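Local coordinates for protein multicopper oxidase type 1 (Nitrosomonas europaea, PDB 3G5W) that probably oxidises its substrates with bound copper, as a two-domain laccase-like multicopper oxidase whose subunits share copper clusters, at residues W248-H253 with T270-E275; D186-R191 with V238-D243. All coordinates share one frame; numbering follows the deposited sequence.

Contact 1: residues W248-H253 with T270-E275. With C2O (Cu-O-Cu linkage), chain P.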
ATOM      1  N   TRP A 248      20.412   8.440  14.250  1.00 19.75           N
ATOM      2  CA  TRP A 248      19.146   8.569  13.532  1.00 19.55           C
ATOM      3  C   TRP A 248      18.469   7.231  13.290  1.00 19.96           C
ATOM      4  O   TRP A 248      19.072   6.315  12.732  1.00 20.37           O
ATOM      5  CB  TRP A 248      19.382   9.237  12.181  1.00 19.16           C
ATOM      6  CG  TRP A 248      20.075  10.562  12.255  1.00 18.50           C
ATOM      7  CD1 TRP A 248      21.371  10.833  11.915  1.00 19.51           C
ATOM      8  CD2 TRP A 248      19.511  11.793  12.709  1.00 18.30           C
ATOM      9  NE1 TRP A 248      21.643  12.170  12.111  1.00 19.54           N
ATOM     10  CE2 TRP A 248      20.515  12.782  12.597  1.00 18.99           C
ATOM     11  CE3 TRP A 248      18.243  12.163  13.185  1.00 18.14           C
ATOM     12  CZ2 TRP A 248      20.299  14.118  12.960  1.00 18.84           C
ATOM     13  CZ3 TRP A 248      18.026  13.495  13.543  1.00 19.12           C
ATOM     14  CH2 TRP A 248      19.048  14.456  13.417  1.00 18.14           C
ATOM     15  N   MET A 249      17.209   7.130  13.693  1.00 20.22           N
ATOM     16  CA  MET A 249      16.437   5.916  13.455  1.00 20.84           C
ATOM     17  C   MET A 249      16.089   5.766  11.986  1.00 20.31           C
ATOM     18  O   MET A 249      15.795   6.745  11.297  1.00 19.65           O
ATOM     19  CB  MET A 249      15.132   5.925  14.255  1.00 21.12           C
ATOM     20  CG  MET A 249      15.286   5.979  15.758  1.00 24.53           C
ATOM     21  SD  MET A 249      16.341   4.709  16.507  1.00 29.37           S
ATOM     22  CE  MET A 249      15.596   3.207  15.896  1.00 29.29           C
ATOM     23  N   ILE A 250      16.148   4.530  11.513  1.00 20.12           N
ATOM     24  CA  ILE A 250      15.454   4.130  10.299  1.00 20.11           C
ATOM     25  C   ILE A 250      14.630   2.895  10.654  1.00 19.48           C
ATOM     26  O   ILE A 250      15.147   1.950  11.250  1.00 18.67           O
ATOM     27  CB  ILE A 250      16.411   3.901   9.092  1.00 20.76           C
ATOM     28  CG1 ILE A 250      15.767   2.982   8.046  1.00 21.44           C
ATOM     29  CG2 ILE A 250      17.760   3.357   9.541  1.00 22.57           C
ATOM     30  CD1 ILE A 250      16.471   3.023   6.715  1.00 24.09           C
ATOM     31  N   HIS A 251      13.339   2.931  10.330  1.00 18.46           N
ATOM     32  CA  HIS A 251      12.421   1.878  10.752  1.00 18.22           C
ATOM     33  C   HIS A 251      11.154   1.841   9.908  1.00 17.83           C
ATOM     34  O   HIS A 251      10.797   2.822   9.252  1.00 16.85           O
ATOM     35  CB  HIS A 251      12.047   2.053  12.235  1.00 18.48           C
ATOM     36  CG  HIS A 251      11.247   3.288  12.517  1.00 19.21           C
ATOM     37  ND1 HIS A 251       9.873   3.277  12.610  1.00 20.57           N
ATOM     38  CD2 HIS A 251      11.626   4.574  12.709  1.00 20.38           C
ATOM     39  CE1 HIS A 251       9.438   4.500  12.861  1.00 20.97           C
ATOM     40  NE2 HIS A 251      10.480   5.307  12.922  1.00 20.89           N
ATOM     41  N   ASP A 252      10.484   0.693   9.942  1.00 17.16           N
ATOM     42  CA  ASP A 252       9.169   0.553   9.352  1.00 17.52           C
ATOM     43  C   ASP A 252       8.213   1.372  10.207  1.00 17.74           C
ATOM     44  O   ASP A 252       8.205   1.251  11.443  1.00 18.09           O
ATOM     45  CB  ASP A 252       8.756  -0.922   9.346  1.00 17.10           C
ATOM     46  CG  ASP A 252       7.588  -1.200   8.425  1.00 17.40           C
ATOM     47  OD1 ASP A 252       6.793  -0.274   8.130  1.00 16.64           O
ATOM     48  OD2 ASP A 252       7.458  -2.360   8.002  1.00 17.44           O
ATOM     49  N   HIS A 253       7.428   2.222   9.557  1.00 18.27           N
ATOM     50  CA  HIS A 253       6.467   3.051  10.272  1.00 18.97           C
ATOM     51  C   HIS A 253       5.112   2.373  10.463  1.00 19.64           C
ATOM     52  O   HIS A 253       4.206   2.955  11.069  1.00 19.69           O
ATOM     53  CB  HIS A 253       6.310   4.433   9.626  1.00 18.64           C
ATOM     54  CG  HIS A 253       5.983   5.512  10.612  1.00 19.26           C
ATOM     55  ND1 HIS A 253       4.766   5.586  11.255  1.00 19.40           N
ATOM     56  CD2 HIS A 253       6.715   6.556  11.069  1.00 20.20           C
ATOM     57  CE1 HIS A 253       4.764   6.624  12.072  1.00 19.72           C
ATOM     58  NE2 HIS A 253       5.932   7.235  11.972  1.00 20.79           N
ATOM     59  N   THR A 270      16.726  -0.058  12.495  1.00 20.47           N
ATOM     60  CA  THR A 270      18.147   0.122  12.805  1.00 20.03           C
ATOM     61  C   THR A 270      18.439   1.612  13.044  1.00 20.03           C
ATOM     62  O   THR A 270      17.507   2.421  13.152  1.00 19.23           O
ATOM     63  CB  THR A 270      19.104  -0.535  11.750  1.00 20.01           C
ATOM     64  OG1 THR A 270      20.448  -0.526  12.251  1.00 20.44           O
ATOM     65  CG2 THR A 270      19.070   0.177  10.398  1.00 19.77           C
ATOM     66  N   THR A 271      19.715   1.966  13.163  1.00 19.95           N
ATOM     67  CA  THR A 271      20.107   3.370  13.277  1.00 20.24           C
ATOM     68  C   THR A 271      21.172   3.734  12.255  1.00 20.30           C
ATOM     69  O   THR A 271      21.878   2.860  11.740  1.00 20.71           O
ATOM     70  CB  THR A 271      20.640   3.722  14.692  1.00 20.17           C
ATOM     71  OG1 THR A 271      21.871   3.027  14.930  1.00 20.78           O
ATOM     72  CG2 THR A 271      19.635   3.343  15.763  1.00 20.00           C
ATOM     73  N   ILE A 272      21.273   5.028  11.970  1.00 20.07           N
ATOM     74  CA  ILE A 272      22.405   5.601  11.253  1.00 20.29           C
ATOM     75  C   ILE A 272      23.293   6.294  12.288  1.00 20.45           C
ATOM     76  O   ILE A 272      22.817   7.159  13.025  1.00 20.35           O
ATOM     77  CB  ILE A 272      21.945   6.639  10.199  1.00 20.29           C
ATOM     78  CG1 ILE A 272      21.133   5.964   9.083  1.00 20.65           C
ATOM     79  CG2 ILE A 272      23.147   7.412   9.630  1.00 21.03           C
ATOM     80  CD1 ILE A 272      20.291   6.941   8.264  1.00 22.12           C
ATOM     81  N   GLU A 273      24.566   5.904  12.341  1.00 20.87           N
ATOM     82  CA  GLU A 273      25.549   6.482  13.278  1.00 21.72           C
ATOM     83  C   GLU A 273      26.607   7.300  12.536  1.00 21.99           C
ATOM     84  O   GLU A 273      27.347   6.756  11.714  1.00 21.65           O
ATOM     85  CB  GLU A 273      26.264   5.370  14.063  1.00 21.78           C
ATOM     86  CG  GLU A 273      25.374   4.494  14.940  1.00 22.11           C
ATOM     87  CD  GLU A 273      26.116   3.320  15.572  1.00 22.35           C
ATOM     88  OE1 GLU A 273      25.548   2.686  16.493  1.00 24.28           O
ATOM     89  OE2 GLU A 273      27.260   3.014  15.156  1.00 23.32           O
ATOM     90  N   TYR A 274      26.688   8.601  12.824  1.00 22.57           N
ATOM     91  CA  TYR A 274      27.773   9.430  12.293  1.00 23.39           C
ATOM     92  C   TYR A 274      28.993   9.350  13.201  1.00 24.65           C
ATOM     93  O   TYR A 274      28.871   9.442  14.426  1.00 24.59           O
ATOM     94  CB  TYR A 274      27.366  10.887  12.223  1.00 22.73           C
ATOM     95  CG  TYR A 274      26.482  11.295  11.078  1.00 21.92           C
ATOM     96  CD1 TYR A 274      26.965  12.160  10.098  1.00 21.10           C
ATOM     97  CD2 TYR A 274      25.148  10.876  11.001  1.00 20.92           C
ATOM     98  CE1 TYR A 274      26.167  12.582   9.067  1.00 21.13           C
ATOM     99  CE2 TYR A 274      24.333  11.299   9.957  1.00 20.15           C
ATOM    100  CZ  TYR A 274      24.857  12.154   9.001  1.00 21.00           C
ATOM    101  OH  TYR A 274      24.093  12.613   7.968  1.00 20.27           O
ATOM    102  N   GLU A 275      30.173   9.208  12.609  1.00 26.24           N
ATOM    103  CA  GLU A 275      31.385   9.114  13.418  1.00 28.31           C
ATOM    104  C   GLU A 275      31.662  10.408  14.187  1.00 28.60           C
ATOM    105  O   GLU A 275      32.276  10.372  15.248  1.00 29.29           O
ATOM    106  CB  GLU A 275      32.594   8.666  12.592  1.00 28.37           C
ATOM    107  CG  GLU A 275      32.974   9.551  11.441  1.00 29.71           C
ATOM    108  CD  GLU A 275      34.274   9.107  10.780  1.00 30.71           C
ATOM    109  OE1 GLU A 275      34.367   7.928  10.354  1.00 33.59           O
ATOM    110  OE2 GLU A 275      35.198   9.945  10.678  1.00 33.79           O
TER
HETATM  111 CU2  C2O P 362      10.769   7.038  13.952  1.00 22.05          CU
HETATM  112 CU3  C2O P 362       6.501   9.326  12.620  1.00 20.23          CU
HETATM  113  O1  C2O P 362       8.665   7.983  13.474  1.00 23.41           O

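Contact 2: residues D186-R191 with V238-D243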
ATOM      1  N   ASP A 186      29.173  11.873   3.260  1.00 22.10           N
ATOM      2  CA  ASP A 186      28.812  10.599   2.626  1.00 21.84           C
ATOM      3  C   ASP A 186      27.487  10.746   1.895  1.00 21.03           C
ATOM      4  O   ASP A 186      26.666  11.605   2.231  1.00 20.88           O
ATOM      5  CB  ASP A 186      28.663   9.476   3.664  1.00 21.89           C
ATOM      6  CG  ASP A 186      29.932   8.651   3.853  1.00 23.51           C
ATOM      7  OD1 ASP A 186      30.680   8.398   2.878  1.00 26.47           O
ATOM      8  OD2 ASP A 186      30.162   8.214   4.994  1.00 23.91           O
ATOM      9  N   VAL A 187      27.295   9.917   0.878  1.00 20.24           N
ATOM     10  CA  VAL A 187      26.020   9.821   0.185  1.00 19.87           C
ATOM     11  C   VAL A 187      25.719   8.339   0.115  1.00 19.43           C
ATOM     12  O   VAL A 187      26.478   7.578  -0.488  1.00 19.38           O
ATOM     13  CB  VAL A 187      26.090  10.413  -1.241  1.00 19.84           C
ATOM     14  CG1 VAL A 187      24.789  10.130  -2.018  1.00 20.20           C
ATOM     15  CG2 VAL A 187      26.378  11.911  -1.184  1.00 19.75           C
ATOM     16  N   ILE A 188      24.641   7.916   0.761  1.00 19.20           N
ATOM     17  CA  ILE A 188      24.328   6.486   0.790  1.00 18.84           C
ATOM     18  C   ILE A 188      23.148   6.132  -0.106  1.00 18.52           C
ATOM     19  O   ILE A 188      22.234   6.932  -0.314  1.00 18.70           O
ATOM     20  CB  ILE A 188      24.161   5.913   2.234  1.00 19.22           C
ATOM     21  CG1 ILE A 188      22.877   6.420   2.904  1.00 18.77           C
ATOM     22  CG2 ILE A 188      25.409   6.216   3.087  1.00 19.06           C
ATOM     23  CD1 ILE A 188      22.666   5.907   4.333  1.00 19.55           C
ATOM     24  N   ARG A 189      23.205   4.923  -0.644  1.00 17.95           N
ATOM     25  CA  ARG A 189      22.148   4.376  -1.463  1.00 17.53           C
ATOM     26  C   ARG A 189      21.600   3.176  -0.707  1.00 17.21           C
ATOM     27  O   ARG A 189      22.323   2.211  -0.479  1.00 17.67           O
ATOM     28  CB  ARG A 189      22.731   3.956  -2.804  1.00 17.34           C
ATOM     29  CG  ARG A 189      21.742   3.381  -3.802  1.00 17.57           C
ATOM     30  CD  ARG A 189      22.467   3.085  -5.116  1.00 17.81           C
ATOM     31  NE  ARG A 189      21.555   2.581  -6.139  1.00 17.65           N
ATOM     32  CZ  ARG A 189      21.780   2.647  -7.450  1.00 18.71           C
ATOM     33  NH1 ARG A 189      20.882   2.165  -8.301  1.00 18.90           N
ATOM     34  NH2 ARG A 189      22.894   3.204  -7.918  1.00 18.45           N
ATOM     35  N   LEU A 190      20.343   3.265  -0.279  1.00 16.87           N
ATOM     36  CA  LEU A 190      19.659   2.137   0.333  1.00 16.64           C
ATOM     37  C   LEU A 190      18.810   1.419  -0.706  1.00 16.75           C
ATOM     38  O   LEU A 190      17.848   1.979  -1.245  1.00 16.50           O
ATOM     39  CB  LEU A 190      18.781   2.582   1.506  1.00 17.11           C
ATOM     40  CG  LEU A 190      19.359   3.514   2.576  1.00 17.50           C
ATOM     41  CD1 LEU A 190      18.261   3.883   3.578  1.00 19.67           C
ATOM     42  CD2 LEU A 190      20.563   2.899   3.280  1.00 19.11           C
ATOM     43  N   ARG A 191      19.173   0.176  -0.988  1.00 16.51           N
ATOM     44  CA  ARG A 191      18.433  -0.627  -1.954  1.00 16.69           C
ATOM     45  C   ARG A 191      17.406  -1.466  -1.185  1.00 16.52           C
ATOM     46  O   ARG A 191      17.745  -2.495  -0.593  1.00 16.53           O
ATOM     47  CB  ARG A 191      19.397  -1.492  -2.773  1.00 16.78           C
ATOM     48  CG  ARG A 191      20.482  -0.687  -3.516  1.00 17.37           C
ATOM     49  CD  ARG A 191      21.437  -1.611  -4.270  1.00 17.88           C
ATOM     50  NE  ARG A 191      22.487  -0.888  -4.999  1.00 18.37           N
ATOM     51  CZ  ARG A 191      22.547  -0.768  -6.322  1.00 18.96           C
ATOM     52  NH1 ARG A 191      21.610  -1.302  -7.101  1.00 17.95           N
ATOM     53  NH2 ARG A 191      23.563  -0.109  -6.877  1.00 20.03           N
ATOM     54  N   VAL A 238      16.838   4.347  -2.490  1.00 18.98           N
ATOM     55  CA  VAL A 238      16.705   5.623  -1.805  1.00 19.37           C
ATOM     56  C   VAL A 238      18.094   6.192  -1.578  1.00 19.33           C
ATOM     57  O   VAL A 238      18.945   5.539  -0.963  1.00 19.74           O
ATOM     58  CB  VAL A 238      15.964   5.472  -0.458  1.00 19.42           C
ATOM     59  CG1 VAL A 238      15.781   6.832   0.216  1.00 20.06           C
ATOM     60  CG2 VAL A 238      14.604   4.803  -0.667  1.00 19.41           C
ATOM     61  N   ILE A 239      18.320   7.397  -2.091  1.00 19.34           N
ATOM     62  CA  ILE A 239      19.600   8.075  -1.904  1.00 19.60           C
ATOM     63  C   ILE A 239      19.482   9.155  -0.817  1.00 19.69           C
ATOM     64  O   ILE A 239      18.552   9.967  -0.830  1.00 19.20           O
ATOM     65  CB  ILE A 239      20.186   8.593  -3.253  1.00 19.80           C
ATOM     66  CG1 ILE A 239      20.901   7.442  -3.970  1.00 21.48           C
ATOM     67  CG2 ILE A 239      21.225   9.703  -3.023  1.00 20.12           C
ATOM     68  CD1 ILE A 239      20.213   6.911  -5.182  1.00 23.83           C
ATOM     69  N   LEU A 240      20.405   9.121   0.142  1.00 19.85           N
ATOM     70  CA  LEU A 240      20.404  10.054   1.258  1.00 20.71           C
ATOM     71  C   LEU A 240      21.745  10.777   1.332  1.00 20.99           C
ATOM     72  O   LEU A 240      22.802  10.134   1.352  1.00 20.53           O
ATOM     73  CB  LEU A 240      20.152   9.308   2.583  1.00 20.98           C
ATOM     74  CG  LEU A 240      18.935   8.406   2.824  1.00 22.13           C
ATOM     75  CD1 LEU A 240      19.198   7.486   4.025  1.00 24.45           C
ATOM     76  CD2 LEU A 240      17.698   9.222   3.088  1.00 23.14           C
ATOM     77  N   ASN A 241      21.706  12.106   1.368  1.00 21.72           N
ATOM     78  CA  ASN A 241      22.916  12.903   1.576  1.00 22.51           C
ATOM     79  C   ASN A 241      23.173  12.983   3.073  1.00 22.30           C
ATOM     80  O   ASN A 241      22.309  13.438   3.829  1.00 21.99           O
ATOM     81  CB  ASN A 241      22.782  14.311   0.972  1.00 23.20           C
ATOM     82  CG  ASN A 241      22.594  14.298  -0.541  1.00 26.22           C
ATOM     83  OD1 ASN A 241      23.140  13.448  -1.252  1.00 29.51           O
ATOM     84  ND2 ASN A 241      21.810  15.253  -1.045  1.00 28.61           N
ATOM     85  N   MET A 242      24.345  12.515   3.503  1.00 22.29           N
ATOM     86  CA  MET A 242      24.671  12.461   4.927  1.00 22.63           C
ATOM     87  C   MET A 242      25.267  13.789   5.394  1.00 22.60           C
ATOM     88  O   MET A 242      26.478  13.899   5.578  1.00 22.52           O
ATOM     89  CB  MET A 242      25.633  11.303   5.241  1.00 22.94           C
ATOM     90  CG  MET A 242      25.093   9.884   4.992  1.00 25.04           C
ATOM     91  SD  MET A 242      23.578   9.460   5.912  1.00 30.87           S
ATOM     92  CE  MET A 242      22.400   9.846   4.667  1.00 25.43           C
ATOM     93  N   ASP A 243      24.406  14.786   5.594  1.00 22.48           N
ATOM     94  CA  ASP A 243      24.857  16.145   5.907  1.00 22.86           C
ATOM     95  C   ASP A 243      24.446  16.625   7.304  1.00 22.32           C
ATOM     96  O   ASP A 243      24.481  17.821   7.588  1.00 22.35           O
ATOM     97  CB  ASP A 243      24.317  17.116   4.854  1.00 23.42           C
ATOM     98  CG  ASP A 243      22.788  17.158   4.817  1.00 25.18           C
ATOM     99  OD1 ASP A 243      22.246  17.866   3.942  1.00 28.16           O
ATOM    100  OD2 ASP A 243      22.122  16.491   5.649  1.00 25.80           O
TER

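Contact 1: residues W248-H253 with T270-E275
The carbonyl O of Trp-248 takes the N-H of Ile-272 at 2.7 Å in its own carbonyl plane, with the CA of Thr-271 close by in a CA-H...O contact. The return bond from Trp-248 N to Ile-272 O completes this antiparallel pair; Ile-250 and Thr-270 form the next hydrogen-bonded pair, CG2 methyls side by side at 3.5 Å. Between them Met-249 and Thr-271 make a non-hydrogen-bonded pair: the methionine's chi2 bend (-54°) brings SD to 3.6 Å from Thr-271 CG2, and chi3 (-55°) turns CE to 3.4 Å from Thr-270 O. The Trp-248 indole and Tyr-274 ring meet rim to rim, planes at 74°, Tyr-274 CE2 lying 3.6 Å from Trp-248 NE1, which donates to Asn-244 O. With an alanine in place of Trp-248, Asn-244 O is likely to lose this donor and a gap to open beside the Tyr-274 rim. His-251, on the strand, donates from ND1 to Asp-252 O; its NE2 binds one copper at 2.0 Å, with His-205 and a second subunit's His-105. His-253, in the loop just after, binds another through NE2 with that subunit's His-61 and His-103, an intersubunit cluster on the cupredoxin strands characteristic of multicopper oxidases.

Contact 2: residues D186-R191 with V238-D243
Leu-240 CD1 touches two methyls of the partner strand, Leu-190 CD1 at 3.7 Å and Ile-188 CD1 at 3.8 Å. Ile-188 earns its place by torsion: CG1 sits between the backbone N and the carbonyl carbon (chi1 70°), and the chain then runs straight out to CD1, which carries the tip nearer the other strand than the CB direction alone would. Met-242 crosses this isoleucine at about a right angle. Its chain bends at chi2 and chi3, placing CE 3.9 Å from Ile-188 CG1, while its CG packs on the CB of Asp-186. On the other face of the sheet, Val-187 CG1 lies 3.7 Å from Ile-239 CG2, and its CG2 rests beside the amide oxygen of Asn-241. The Arg-189 chain is extended from CG to NE, with CG lying against Ile-239 CD1. One face of its guanidinium carries Arg-191 NH2, 3.3 Å above the plane; the two charges are probably balanced by the acids around them, Asp-237 and Glu-132 for Arg-189 and Asp-138 for Arg-191.

Two reciprocal backbone pairs, Ile-188 with Leu-240 and Leu-190 with Val-238, set the antiparallel register, and Met-242 N extends it to Asp-186 O at 2.8 Å, where Met-242 centres an inverse gamma turn. Strands 187-194 and 235-241 are neighbours inside a mixed sheet, flanked by 137-146 and 209-214. Ile-188, Leu-190 and Met-242 pack onto strand 180-182 of another sheet, whereas Ile-239 meets Ala-212 and Val-135.

In the fold
Contact 2 precedes contact 1 along the chain: strand 235-241 is followed directly by 247-252, and the centres of the two contacts lie 12 Å apart. They belong to different sheets that pack face to face, with Ile-250 CD1 3.7 Å from Leu-190 CD1 and Ile-272 CG2 4.3 Å from Met-242 SD. Tyr-274 OH reaches the connecting turn, 3.1 Å from Met-242 C, and accepts the backbone N-H of Asn-244. Contact 1 supplies copper ligands directly, and its Trp-248 side chain is about 7 Å from the Cu-O group; the Leu-240 side chain of contact 2 is about 11 Å from that group and 13 Å from Cu-O-Cu. Both contacts reach the second subunit, contact 2 through a salt bridge from Asp-243 to its Arg-66.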